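Cyclic UMP-AMP synthase (Rhodothermus marinus SG0.5JP17-172, PDB 6E0K) makes the cyclic dinucleotide 3',3'-cUAMP from UTP and ATP as a second messenger that triggers abortive infection in CBASS antiphage defence. Local coordinates at residues 9-14 against 197-202; 47-52 against 59-64; 169-174 against 211-216; 176-179 against 185-188; 188-193 against 217-222. All blocks are in the same frame, centred on the assembly; numbering follows the deposited sequence.

Interaction 1 (9-14 against 197-202); sequences ERWSHQ and RTYLIE
The turn that presents Trp11 to Tyr199 is held at one carbonyl oxygen, which Ser12 grips twice: Ser12 OG donates to Glu9 O over 2.6 Å, and Ser12 N adds a weak bond to the same oxygen. His13 folds back on this turn as well. Its NE2 donates at 2.9 Å to the syn side of Glu9 OE1, in a bent bond that lies well out of the carboxylate plane. Across the contact itself there is no hydrogen bond, and two aromatic rings do the work. With the tyrosine CG anti to the backbone N, chi1 of 168° carries the ring toward Trp11, and chi2 near -94° turns a face to the indole. Trp11 CZ2 comes down over that face, displaced toward the rim, 3.7 Å from Tyr199 CG and 3.9 Å from Tyr199 CB. The planes are inclined at 50° and the ring centroids are 5.3 Å apart, an oblique pairing in which one corner of the larger ring system bears the contact. Beside the tyrosine, Thr198 OG1 accepts from Arg197 NH2 at 2.9 Å and also makes a hydrogen bond with Lys194 O, of an ATP-binding residue. Asn195 ND2 holds Trp11 O, and Leu282 touches both rings, so the contact sits where helices 5-11, 186-202 and 269-285 come together.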
# COMPACT_ATOMS: atom_id res chain seq x y z
N GLU A 9 -2.39 23.23 1.65
CA GLU A 9 -2.68 22.94 0.24
C GLU A 9 -1.41 22.52 -0.50
O GLU A 9 -1.45 21.58 -1.31
CB GLU A 9 -3.33 24.15 -0.43
CG GLU A 9 -4.02 23.83 -1.77
CD GLU A 9 -3.05 23.72 -2.94
OE1 GLU A 9 -1.97 24.35 -2.90
OE2 GLU A 9 -3.37 23.00 -3.91
N ARG A 10 -0.28 23.19 -0.24
CA ARG A 10 0.98 22.74 -0.84
C ARG A 10 1.31 21.31 -0.43
O ARG A 10 1.74 20.50 -1.26
CB ARG A 10 2.11 23.69 -0.43
CG ARG A 10 2.16 24.98 -1.23
CD ARG A 10 3.51 25.68 -1.06
NE ARG A 10 3.76 26.06 0.32
CZ ARG A 10 3.25 27.14 0.90
NH1 ARG A 10 2.45 27.94 0.22
NH2 ARG A 10 3.52 27.42 2.17
N TRP A 11 1.12 20.99 0.85
CA TRP A 11 1.38 19.64 1.32
C TRP A 11 0.45 18.61 0.67
O TRP A 11 0.80 17.43 0.61
CB TRP A 11 1.23 19.59 2.84
CG TRP A 11 2.39 20.14 3.61
CD1 TRP A 11 3.66 20.38 3.15
CD2 TRP A 11 2.39 20.50 4.99
NE1 TRP A 11 4.44 20.87 4.18
CE2 TRP A 11 3.68 20.96 5.32
CE3 TRP A 11 1.41 20.48 6.00
CZ2 TRP A 11 4.02 21.41 6.59
CZ3 TRP A 11 1.75 20.92 7.27
CH2 TRP A 11 3.05 21.38 7.55
N SER A 12 -0.72 19.04 0.17
CA SER A 12 -1.63 18.11 -0.48
C SER A 12 -1.21 17.76 -1.91
O SER A 12 -1.85 16.89 -2.51
CB SER A 12 -3.05 18.66 -0.51
OG SER A 12 -3.21 19.62 -1.56
N HIS A 13 -0.20 18.41 -2.47
CA HIS A 13 0.14 18.15 -3.87
C HIS A 13 0.65 16.73 -4.09
O HIS A 13 1.35 16.16 -3.25
CB HIS A 13 1.20 19.13 -4.36
CG HIS A 13 0.72 20.54 -4.42
ND1 HIS A 13 1.57 21.60 -4.66
CD2 HIS A 13 -0.52 21.07 -4.30
CE1 HIS A 13 0.87 22.73 -4.67
NE2 HIS A 13 -0.40 22.43 -4.46
N GLN A 14 0.33 16.19 -5.26
CA GLN A 14 0.83 14.89 -5.66
C GLN A 14 2.13 15.04 -6.43
O GLN A 14 2.29 15.97 -7.24
CB GLN A 14 -0.21 14.18 -6.53
CG GLN A 14 0.06 12.69 -6.75
CD GLN A 14 -0.92 12.05 -7.71
OE1 GLN A 14 -1.91 12.66 -8.13
NE2 GLN A 14 -0.65 10.80 -8.06
N ARG A 197 3.78 14.89 8.08
CA ARG A 197 4.67 13.93 8.73
C ARG A 197 6.12 14.12 8.28
O ARG A 197 7.03 14.21 9.11
CB ARG A 197 4.18 12.51 8.42
CG ARG A 197 5.12 11.38 8.81
CD ARG A 197 4.90 10.19 7.87
NE ARG A 197 5.25 10.58 6.52
CZ ARG A 197 5.07 9.85 5.42
NH1 ARG A 197 4.52 8.62 5.45
NH2 ARG A 197 5.46 10.35 4.26
N THR A 198 6.35 14.15 6.97
CA THR A 198 7.71 14.24 6.45
C THR A 198 8.36 15.57 6.79
O THR A 198 9.56 15.62 7.08
CB THR A 198 7.68 13.99 4.94
OG1 THR A 198 7.27 12.63 4.73
CG2 THR A 198 9.04 14.22 4.30
N TYR A 199 7.58 16.66 6.80
CA TYR A 199 8.10 17.94 7.28
C TYR A 199 8.64 17.82 8.70
O TYR A 199 9.72 18.34 9.01
CB TYR A 199 6.98 18.99 7.20
CG TYR A 199 7.25 20.29 7.91
CD1 TYR A 199 6.81 20.50 9.20
CD2 TYR A 199 7.91 21.32 7.26
CE1 TYR A 199 7.05 21.69 9.85
CE2 TYR A 199 8.13 22.52 7.91
CZ TYR A 199 7.71 22.69 9.20
OH TYR A 199 7.94 23.88 9.85
N LEU A 200 7.93 17.09 9.57
CA LEU A 200 8.39 16.94 10.95
C LEU A 200 9.60 16.02 11.03
O LEU A 200 10.54 16.30 11.79
CB LEU A 200 7.25 16.40 11.82
CG LEU A 200 6.14 17.40 12.10
CD1 LEU A 200 4.99 16.68 12.76
CD2 LEU A 200 6.65 18.51 13.00
N ILE A 201 9.61 14.93 10.26
CA ILE A 201 10.76 14.03 10.27
C ILE A 201 12.01 14.77 9.82
O ILE A 201 13.10 14.55 10.36
CB ILE A 201 10.48 12.79 9.38
CG1 ILE A 201 9.34 11.96 9.96
CG2 ILE A 201 11.73 11.95 9.25
CD1 ILE A 201 8.89 10.81 9.03
N GLU A 202 11.88 15.66 8.83
CA GLU A 202 13.03 16.43 8.38
C GLU A 202 13.60 17.29 9.50
O GLU A 202 14.80 17.57 9.53
CB GLU A 202 12.67 17.31 7.18
CG GLU A 202 12.52 16.53 5.87
CD GLU A 202 11.79 17.30 4.77
OE1 GLU A 202 11.29 18.42 5.03
OE2 GLU A 202 11.70 16.76 3.64

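Interaction 2 (47-52 against 59-64); sequences GSYKNS and SDVDVV
The Tyr49 ring offers its edge to the residues leading into strand 61-68: Ser59 O and Asp60 O both lie near the ring plane, the latter 3.6 Å from CE2. Val61 CG2 approaches the same CE2 obliquely, at 3.8 Å, with the two side chains at about a right angle. At the end of the ring, Tyr49 OH donates to Ser59 O over 2.8 Å, a bond tilted 26° from the carbonyl plane. The pairing is that of the nucleotidyltransferase active site, in which a Gly-Ser element on a short helix faces two acidic residues, Asp60 just before strand 61-68 and Asp62 on it; Gly47 and Ser48 bind ATP, while Asp60 and Asp62 bind magnesium. Asp62 OD2 comes within 3.9 Å of Gly47 CA, and a water donating to Asp62 OD2 at 3.0 Å is also hydrogen-bonded to Ser48 OG. Gly47 O is held by two donors of Asn51, its backbone N and its ND2, the latter at 2.9 Å. A Schellman motif with Ser52 at its C-prime position ends the short helix.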
# COMPACT_ATOMS: atom_id res chain seq x y z
N GLY A 47 0.78 0.45 -4.09
CA GLY A 47 1.55 1.47 -3.42
C GLY A 47 1.10 2.87 -3.77
O GLY A 47 0.04 3.09 -4.36
N SER A 48 1.95 3.83 -3.42
CA SER A 48 1.54 5.23 -3.45
C SER A 48 1.22 5.69 -4.87
O SER A 48 0.23 6.40 -5.08
CB SER A 48 2.62 6.11 -2.82
OG SER A 48 3.80 6.11 -3.60
N TYR A 49 2.02 5.30 -5.86
CA TYR A 49 1.74 5.78 -7.22
C TYR A 49 0.39 5.27 -7.71
O TYR A 49 -0.40 6.02 -8.29
CB TYR A 49 2.84 5.34 -8.19
CG TYR A 49 4.17 6.03 -8.03
CD1 TYR A 49 4.31 7.40 -8.22
CD2 TYR A 49 5.31 5.28 -7.76
CE1 TYR A 49 5.56 8.00 -8.11
CE2 TYR A 49 6.54 5.89 -7.64
CZ TYR A 49 6.66 7.24 -7.83
OH TYR A 49 7.92 7.80 -7.73
N LYS A 50 0.12 3.99 -7.48
CA LYS A 50 -1.16 3.42 -7.89
C LYS A 50 -2.31 4.14 -7.23
O LYS A 50 -3.34 4.42 -7.86
CB LYS A 50 -1.20 1.94 -7.53
CG LYS A 50 -2.54 1.28 -7.78
CD LYS A 50 -2.87 1.22 -9.25
CE LYS A 50 -4.14 0.44 -9.50
NZ LYS A 50 -4.45 0.29 -10.94
N ASN A 51 -2.16 4.45 -5.95
CA ASN A 51 -3.25 5.00 -5.16
C ASN A 51 -3.28 6.51 -5.17
O ASN A 51 -4.08 7.10 -4.44
CB ASN A 51 -3.18 4.46 -3.73
CG ASN A 51 -3.60 3.00 -3.66
OD1 ASN A 51 -4.79 2.70 -3.56
ND2 ASN A 51 -2.64 2.09 -3.77
N SER A 52 -2.45 7.13 -6.01
CA SER A 52 -2.37 8.58 -6.15
C SER A 52 -2.04 9.26 -4.83
O SER A 52 -2.43 10.41 -4.61
CB SER A 52 -3.66 9.18 -6.72
OG SER A 52 -3.95 8.61 -7.98
N SER A 59 10.34 8.29 -6.05
CA SER A 59 10.45 7.13 -5.19
C SER A 59 10.35 5.85 -6.02
O SER A 59 9.88 5.86 -7.16
CB SER A 59 9.36 7.17 -4.12
OG SER A 59 8.11 7.50 -4.69
N ASP A 60 10.82 4.75 -5.44
CA ASP A 60 10.79 3.47 -6.15
C ASP A 60 9.35 3.08 -6.46
O ASP A 60 8.41 3.42 -5.74
CB ASP A 60 11.44 2.36 -5.32
CG ASP A 60 12.94 2.55 -5.10
OD1 ASP A 60 13.56 3.50 -5.65
OD2 ASP A 60 13.51 1.72 -4.36
N VAL A 61 9.17 2.36 -7.55
CA VAL A 61 7.85 1.98 -8.03
C VAL A 61 7.52 0.58 -7.53
O VAL A 61 8.31 -0.36 -7.72
CB VAL A 61 7.79 2.04 -9.56
CG1 VAL A 61 6.39 1.66 -10.05
CG2 VAL A 61 8.16 3.43 -10.06
N ASP A 62 6.34 0.42 -6.93
CA ASP A 62 5.89 -0.87 -6.42
C ASP A 62 5.07 -1.59 -7.49
O ASP A 62 3.93 -1.21 -7.78
CB ASP A 62 5.08 -0.69 -5.15
CG ASP A 62 5.88 -0.04 -4.04
OD1 ASP A 62 7.00 -0.51 -3.75
OD2 ASP A 62 5.40 0.97 -3.47
N VAL A 63 5.65 -2.64 -8.08
CA VAL A 63 5.05 -3.37 -9.19
C VAL A 63 4.66 -4.76 -8.70
O VAL A 63 5.42 -5.40 -7.97
CB VAL A 63 6.03 -3.48 -10.37
CG1 VAL A 63 5.40 -4.23 -11.55
CG2 VAL A 63 6.51 -2.08 -10.79
N VAL A 64 3.48 -5.22 -9.11
CA VAL A 64 3.01 -6.56 -8.81
C VAL A 64 3.00 -7.38 -10.10
O VAL A 64 2.41 -6.97 -11.10
CB VAL A 64 1.60 -6.53 -8.19
CG1 VAL A 64 1.17 -7.95 -7.82
CG2 VAL A 64 1.57 -5.64 -6.96
O HOH W 1 4.41 2.86 -2.34
O HOH W 2 4.84 3.53 -4.92

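Interaction 3 (169-174 against 211-216); sequences KLHYEN and PSYFLE
His171 reaches from helix 168-181 toward Tyr213 and Glu216, its CB already aimed at the partner helix. With CG anti to the backbone N (chi1 -180°), the imidazole is carried toward helix 212-220, and its CD2 packs on Asn51. On one side of the ring, ND1 shares a hydrogen-bonded water with Tyr213 OH, at 2.8 Å from each of the two atoms, and it also lies 3.7 Å from Tyr213 CE1. Next round the ring, CE1 sits against the same Tyr213 CE1. The two rings are near parallel, at 27°, but slid so far apart that they barely overlap. At the tip, NE2 donates to Glu216 OE1 over 3.1 Å with an N-H...O angle of 153°. The acceptor lies in the imidazole plane and is approached nearly end-on to its C-O bond. Two polar partners in the plane of the ring, one at each nitrogen, fix its rotation. The carboxylate is steadied in turn from its other oxygen, OE2, by Thr53 OG1, with Lys194 only a long, weak ion pair away. The histidine thereby ties helix 168-181 to helix 212-220, whose first residue, Ser212, binds ATP; Ile190 of helix 186-202 packs on Glu216 alongside.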
# COMPACT_ATOMS: atom_id res chain seq x y z
N LYS A 169 -5.45 -5.12 -4.86
CA LYS A 169 -6.55 -4.66 -5.72
C LYS A 169 -7.70 -4.12 -4.89
O LYS A 169 -8.34 -3.13 -5.27
CB LYS A 169 -7.03 -5.80 -6.61
CG LYS A 169 -5.97 -6.31 -7.56
CD LYS A 169 -6.55 -7.40 -8.43
CE LYS A 169 -5.52 -7.90 -9.44
NZ LYS A 169 -6.07 -9.02 -10.26
N LEU A 170 -8.01 -4.77 -3.76
CA LEU A 170 -9.08 -4.28 -2.90
C LEU A 170 -8.67 -3.00 -2.19
O LEU A 170 -9.49 -2.09 -2.00
CB LEU A 170 -9.47 -5.33 -1.87
CG LEU A 170 -10.16 -6.54 -2.49
CD1 LEU A 170 -10.46 -7.55 -1.40
CD2 LEU A 170 -11.42 -6.11 -3.19
N HIS A 171 -7.40 -2.91 -1.77
CA HIS A 171 -6.88 -1.65 -1.23
C HIS A 171 -7.13 -0.51 -2.22
O HIS A 171 -7.66 0.55 -1.84
CB HIS A 171 -5.39 -1.79 -0.91
CG HIS A 171 -4.77 -0.55 -0.35
ND1 HIS A 171 -4.59 -0.35 1.00
CD2 HIS A 171 -4.28 0.56 -0.96
CE1 HIS A 171 -4.02 0.83 1.20
NE2 HIS A 171 -3.82 1.39 0.03
N TYR A 172 -6.79 -0.72 -3.49
CA TYR A 172 -6.98 0.32 -4.49
C TYR A 172 -8.46 0.63 -4.70
O TYR A 172 -8.88 1.80 -4.71
CB TYR A 172 -6.34 -0.10 -5.82
CG TYR A 172 -6.71 0.84 -6.92
CD1 TYR A 172 -6.21 2.13 -6.93
CD2 TYR A 172 -7.59 0.47 -7.93
CE1 TYR A 172 -6.55 3.02 -7.93
CE2 TYR A 172 -7.93 1.34 -8.93
CZ TYR A 172 -7.42 2.63 -8.91
OH TYR A 172 -7.74 3.53 -9.90
N GLU A 173 -9.27 -0.41 -4.88
CA GLU A 173 -10.69 -0.25 -5.16
C GLU A 173 -11.38 0.54 -4.05
O GLU A 173 -12.18 1.45 -4.31
CB GLU A 173 -11.29 -1.64 -5.31
CG GLU A 173 -12.75 -1.75 -5.56
CD GLU A 173 -13.15 -3.21 -5.65
OE1 GLU A 173 -14.05 -3.65 -4.89
OE2 GLU A 173 -12.52 -3.92 -6.46
N ASN A 174 -11.09 0.19 -2.80
CA ASN A 174 -11.78 0.85 -1.69
C ASN A 174 -11.31 2.28 -1.49
O ASN A 174 -12.11 3.16 -1.13
CB ASN A 174 -11.59 0.03 -0.42
CG ASN A 174 -12.30 -1.30 -0.48
OD1 ASN A 174 -13.29 -1.46 -1.21
ND2 ASN A 174 -11.81 -2.27 0.26
N PRO A 211 4.25 5.46 9.00
CA PRO A 211 4.54 4.76 7.75
C PRO A 211 3.36 4.86 6.79
O PRO A 211 2.20 4.77 7.20
CB PRO A 211 4.79 3.31 8.20
CG PRO A 211 5.17 3.43 9.66
CD PRO A 211 4.37 4.58 10.18
N SER A 212 3.68 5.05 5.50
CA SER A 212 2.67 5.47 4.54
C SER A 212 1.47 4.54 4.50
O SER A 212 0.31 4.98 4.52
CB SER A 212 3.28 5.58 3.14
OG SER A 212 4.21 6.66 3.09
N TYR A 213 1.71 3.24 4.42
CA TYR A 213 0.59 2.31 4.31
C TYR A 213 -0.30 2.38 5.55
O TYR A 213 -1.53 2.43 5.44
CB TYR A 213 1.11 0.90 4.07
CG TYR A 213 0.05 -0.17 4.13
CD1 TYR A 213 -0.80 -0.38 3.06
CD2 TYR A 213 -0.09 -0.98 5.26
CE1 TYR A 213 -1.76 -1.37 3.09
CE2 TYR A 213 -1.06 -1.97 5.31
CZ TYR A 213 -1.90 -2.16 4.22
OH TYR A 213 -2.87 -3.15 4.24
N PHE A 214 0.31 2.39 6.74
CA PHE A 214 -0.47 2.47 7.97
C PHE A 214 -1.24 3.78 8.06
O PHE A 214 -2.37 3.83 8.56
CB PHE A 214 0.45 2.32 9.19
CG PHE A 214 1.06 0.96 9.35
CD1 PHE A 214 0.42 -0.17 8.87
CD2 PHE A 214 2.28 0.82 9.99
CE1 PHE A 214 0.99 -1.43 9.03
CE2 PHE A 214 2.86 -0.42 10.15
CZ PHE A 214 2.21 -1.55 9.67
N LEU A 215 -0.64 4.87 7.56
CA LEU A 215 -1.32 6.16 7.61
C LEU A 215 -2.53 6.16 6.69
O LEU A 215 -3.59 6.68 7.06
CB LEU A 215 -0.34 7.28 7.24
CG LEU A 215 -0.93 8.69 7.20
CD1 LEU A 215 -1.54 9.05 8.53
CD2 LEU A 215 0.17 9.67 6.80
N GLU A 216 -2.40 5.58 5.49
CA GLU A 216 -3.56 5.45 4.59
C GLU A 216 -4.66 4.65 5.25
O GLU A 216 -5.84 5.04 5.22
CB GLU A 216 -3.15 4.79 3.27
CG GLU A 216 -2.29 5.69 2.40
CD GLU A 216 -2.14 5.20 0.96
OE1 GLU A 216 -2.90 4.32 0.46
OE2 GLU A 216 -1.21 5.71 0.31
O HOH W 3 -5.17 -2.17 3.00

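Interaction 4 (176-179 against 185-188); sequences AAKN and WYKP
Lys178 and Asn179 both hold CG anti to the backbone N (chi1 -172° and -158°), and these torsions send the two neighbouring side chains forward onto Tyr186 and Lys187. The lysine stays extended as far as CE and runs across the tyrosine ring. Its CD stands over the very centre of one face, 3.5 Å from the centroid and only 7° from the ring normal, a well-formed CH-pi contact, while CE continues above the rim at 3.7 Å from Tyr186 CE1. A bend at the last torsion then carries NZ onward to Asp224 and Val222 O, leaving it 5.5 Å from the centroid of the Tyr186 ring, where cation-pi attraction is weak at most. Asn179 works differently. Its OD1 accepts from Lys187 N over 2.9 Å in a nearly straight bond, although the donor lies well above the carbonyl plane. The amide also packs on the lysine it holds, Asn179 CG being 3.6 Å from Lys187 CG. Lys187 NZ goes elsewhere, to Asn51 O, and Tyr186 OH to Gln253. Within this helical hairpin, then, two lysines lend their hydrocarbon stems to the contact and take their charges to other partners. The amide oxygen supplies an acceptor to an N-H near the start of helix 186-202, where the helix dipole may favour one.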
# COMPACT_ATOMS: atom_id res chain seq x y z
N ALA A 176 -10.28 4.22 -3.93
CA ALA A 176 -10.91 4.97 -5.01
C ALA A 176 -12.37 5.27 -4.68
O ALA A 176 -12.85 6.38 -4.92
CB ALA A 176 -10.78 4.20 -6.33
N ALA A 177 -13.07 4.29 -4.11
CA ALA A 177 -14.47 4.51 -3.75
C ALA A 177 -14.61 5.60 -2.70
O ALA A 177 -15.49 6.45 -2.79
CB ALA A 177 -15.10 3.21 -3.24
N LYS A 178 -13.75 5.58 -1.68
CA LYS A 178 -13.79 6.62 -0.67
C LYS A 178 -13.46 7.98 -1.28
O LYS A 178 -14.07 8.99 -0.92
CB LYS A 178 -12.82 6.30 0.47
CG LYS A 178 -12.96 7.23 1.66
CD LYS A 178 -12.03 6.80 2.79
CE LYS A 178 -12.24 7.65 4.04
NZ LYS A 178 -13.54 7.25 4.72
N ASN A 179 -12.53 8.01 -2.24
CA ASN A 179 -12.22 9.28 -2.88
C ASN A 179 -13.42 9.82 -3.65
O ASN A 179 -13.69 11.02 -3.62
CB ASN A 179 -11.00 9.15 -3.81
CG ASN A 179 -10.31 10.49 -4.05
OD1 ASN A 179 -10.03 11.22 -3.10
ND2 ASN A 179 -10.07 10.83 -5.32
N TRP A 185 -11.64 14.52 -1.98
CA TRP A 185 -10.81 15.06 -0.92
C TRP A 185 -9.96 14.01 -0.21
O TRP A 185 -8.99 14.38 0.45
CB TRP A 185 -11.67 15.77 0.13
CG TRP A 185 -12.05 17.17 -0.26
CD1 TRP A 185 -13.09 17.56 -1.06
CD2 TRP A 185 -11.36 18.37 0.10
NE1 TRP A 185 -13.11 18.93 -1.19
CE2 TRP A 185 -12.06 19.45 -0.49
CE3 TRP A 185 -10.23 18.64 0.88
CZ2 TRP A 185 -11.66 20.77 -0.33
CZ3 TRP A 185 -9.84 19.96 1.05
CH2 TRP A 185 -10.55 21.01 0.45
N TYR A 186 -10.32 12.73 -0.32
CA TYR A 186 -9.63 11.71 0.47
C TYR A 186 -8.15 11.62 0.10
O TYR A 186 -7.28 11.66 0.97
CB TYR A 186 -10.33 10.36 0.30
CG TYR A 186 -9.66 9.21 1.01
CD1 TYR A 186 -9.38 9.28 2.38
CD2 TYR A 186 -9.32 8.04 0.33
CE1 TYR A 186 -8.78 8.23 3.03
CE2 TYR A 186 -8.71 6.98 0.98
CZ TYR A 186 -8.44 7.09 2.34
OH TYR A 186 -7.83 6.03 2.97
N LYS A 187 -7.83 11.51 -1.19
CA LYS A 187 -6.42 11.33 -1.54
C LYS A 187 -5.60 12.59 -1.28
O LYS A 187 -4.49 12.48 -0.75
CB LYS A 187 -6.29 10.86 -3.00
CG LYS A 187 -6.98 9.54 -3.26
CD LYS A 187 -6.51 8.45 -2.34
CE LYS A 187 -7.17 7.12 -2.69
NZ LYS A 187 -6.88 6.72 -4.10
N PRO A 188 -6.07 13.80 -1.63
CA PRO A 188 -5.31 14.99 -1.22
C PRO A 188 -5.09 15.07 0.28
O PRO A 188 -4.05 15.56 0.72
CB PRO A 188 -6.16 16.16 -1.73
CG PRO A 188 -6.95 15.58 -2.88
CD PRO A 188 -7.22 14.14 -2.48

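Interaction 5 (188-193 against 217-222); sequences PTIRMF and CLLYNV
Leu219 is the centre of this contact, with much more of its surface buried here than either of its partners, Ile190 and Phe193. Its CG stands anti to the carbonyl carbon, and CD1 continues outward in line with the chain (chi2 169°), so this methyl leads into the neighbouring helix. There CD1 lies 3.8 Å from Ile190 CG1 and equally close to Ile190 CA, close enough to rest on the backbone itself. The two aliphatic side chains slide past each other in opposite directions, and the backbones come to 7.1 Å between Ile190 CA and Leu219 CA. Phe193, one turn on, flanks the leucine: its CD2 is 3.9 Å from Leu219 CD1 and 4.0 Å from Leu219 CD2, so both methyls meet one corner of the ring. Met192 CE lies over a face of that ring, offset toward its rim, and Phe235 and Phe275 also meet Phe193. Val238 of helix 231-244 also touches Leu219. This is buried apolar packing between helices 186-202 and 212-220, in the helical part of a cGAS-like nucleotidyltransferase, close to ATP-binding Lys194.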
# COMPACT_ATOMS: atom_id res chain seq x y z
N PRO A 188 -6.07 13.80 -1.63
CA PRO A 188 -5.31 14.99 -1.22
C PRO A 188 -5.09 15.07 0.28
O PRO A 188 -4.05 15.56 0.72
CB PRO A 188 -6.16 16.16 -1.73
CG PRO A 188 -6.95 15.58 -2.88
CD PRO A 188 -7.22 14.14 -2.48
N THR A 189 -6.06 14.59 1.07
CA THR A 189 -5.90 14.65 2.52
C THR A 189 -4.81 13.68 2.98
O THR A 189 -4.00 14.03 3.84
CB THR A 189 -7.24 14.35 3.20
OG1 THR A 189 -8.17 15.38 2.86
CG2 THR A 189 -7.07 14.33 4.72
N ILE A 190 -4.77 12.47 2.41
CA ILE A 190 -3.68 11.56 2.71
C ILE A 190 -2.34 12.21 2.41
O ILE A 190 -1.40 12.15 3.22
CB ILE A 190 -3.82 10.25 1.90
CG1 ILE A 190 -5.02 9.44 2.41
CG2 ILE A 190 -2.55 9.43 2.01
CD1 ILE A 190 -5.30 8.25 1.48
N ARG A 191 -2.23 12.86 1.25
CA ARG A 191 -0.96 13.46 0.88
C ARG A 191 -0.60 14.60 1.81
O ARG A 191 0.57 14.75 2.19
CB ARG A 191 -1.00 13.93 -0.58
CG ARG A 191 -1.22 12.75 -1.54
CD ARG A 191 -1.01 13.14 -3.00
NE ARG A 191 -1.85 14.28 -3.38
CZ ARG A 191 -2.96 14.20 -4.11
NH1 ARG A 191 -3.39 13.04 -4.59
NH2 ARG A 191 -3.64 15.33 -4.37
N MET A 192 -1.59 15.41 2.20
CA MET A 192 -1.37 16.48 3.17
C MET A 192 -0.76 15.93 4.46
O MET A 192 0.24 16.45 4.95
CB MET A 192 -2.68 17.19 3.48
CG MET A 192 -2.53 18.28 4.54
SD MET A 192 -4.12 18.90 5.12
CE MET A 192 -4.75 17.48 6.04
N PHE A 193 -1.34 14.85 5.00
CA PHE A 193 -0.79 14.31 6.24
C PHE A 193 0.57 13.65 6.02
O PHE A 193 1.44 13.75 6.89
CB PHE A 193 -1.79 13.33 6.86
CG PHE A 193 -2.90 14.01 7.60
CD1 PHE A 193 -2.63 14.80 8.71
CD2 PHE A 193 -4.22 13.85 7.19
CE1 PHE A 193 -3.66 15.44 9.40
CE2 PHE A 193 -5.26 14.47 7.89
CZ PHE A 193 -4.97 15.28 8.99
N CYS A 217 -4.31 3.52 5.87
CA CYS A 217 -5.31 2.70 6.53
C CYS A 217 -5.97 3.45 7.68
O CYS A 217 -7.18 3.33 7.89
CB CYS A 217 -4.68 1.39 7.04
SG CYS A 217 -4.18 0.25 5.72
N LEU A 218 -5.18 4.22 8.45
CA LEU A 218 -5.75 4.98 9.55
C LEU A 218 -6.79 5.97 9.04
O LEU A 218 -7.91 6.04 9.56
CB LEU A 218 -4.64 5.71 10.31
CG LEU A 218 -5.08 6.50 11.54
CD1 LEU A 218 -5.37 5.54 12.69
CD2 LEU A 218 -4.02 7.53 11.94
N LEU A 219 -6.44 6.70 7.98
CA LEU A 219 -7.36 7.70 7.43
C LEU A 219 -8.56 7.06 6.75
O LEU A 219 -9.65 7.66 6.72
CB LEU A 219 -6.60 8.59 6.45
CG LEU A 219 -5.52 9.43 7.15
CD1 LEU A 219 -4.59 10.10 6.13
CD2 LEU A 219 -6.13 10.48 8.10
N TYR A 220 -8.40 5.85 6.21
CA TYR A 220 -9.53 5.16 5.59
C TYR A 220 -10.68 4.96 6.57
O TYR A 220 -11.85 4.95 6.17
CB TYR A 220 -9.07 3.82 5.02
CG TYR A 220 -10.19 3.10 4.33
CD1 TYR A 220 -10.57 3.46 3.04
CD2 TYR A 220 -10.87 2.07 4.96
CE1 TYR A 220 -11.60 2.81 2.40
CE2 TYR A 220 -11.91 1.42 4.32
CZ TYR A 220 -12.26 1.79 3.05
OH TYR A 220 -13.30 1.14 2.41
N ASN A 221 -10.36 4.82 7.85
CA ASN A 221 -11.38 4.56 8.86
C ASN A 221 -12.14 5.81 9.31
O ASN A 221 -13.13 5.68 10.05
CB ASN A 221 -10.73 3.90 10.07
CG ASN A 221 -10.48 2.44 9.84
OD1 ASN A 221 -11.35 1.62 10.11
ND2 ASN A 221 -9.31 2.09 9.30
N VAL A 222 -11.72 6.98 8.86
CA VAL A 222 -12.35 8.24 9.28
C VAL A 222 -13.61 8.46 8.46
O VAL A 222 -13.59 8.26 7.24
CB VAL A 222 -11.37 9.39 9.09
CG1 VAL A 222 -12.01 10.72 9.47
CG2 VAL A 222 -10.09 9.16 9.89

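In the fold
Helix 186-202 runs through interactions 1, 4 and 5, and helix 212-220 joins interaction 5 to interaction 3, so four contacts form one connected helical assembly; interactions 4 and 5 have centres about 8 Å apart, and interactions 3 and 5 about 9 Å. Interaction 2 holds Asp60 and Asp62, two of the three magnesium-binding aspartates, and is bound to that assembly through its loop: Asn51 O receives Lys187 NZ at 2.8 Å, and Ser52 O receives Arg191 NH1, also at 2.8 Å. The same Arg191 reaches interaction 1, with NE 2.7 Å from Ser12 O. ATP-binding residues lie in both places, Ser48 in interaction 2 and Ser212 in interaction 3, and the side chain of Glu216 is about 4 Å from that of ATP-binding Lys194.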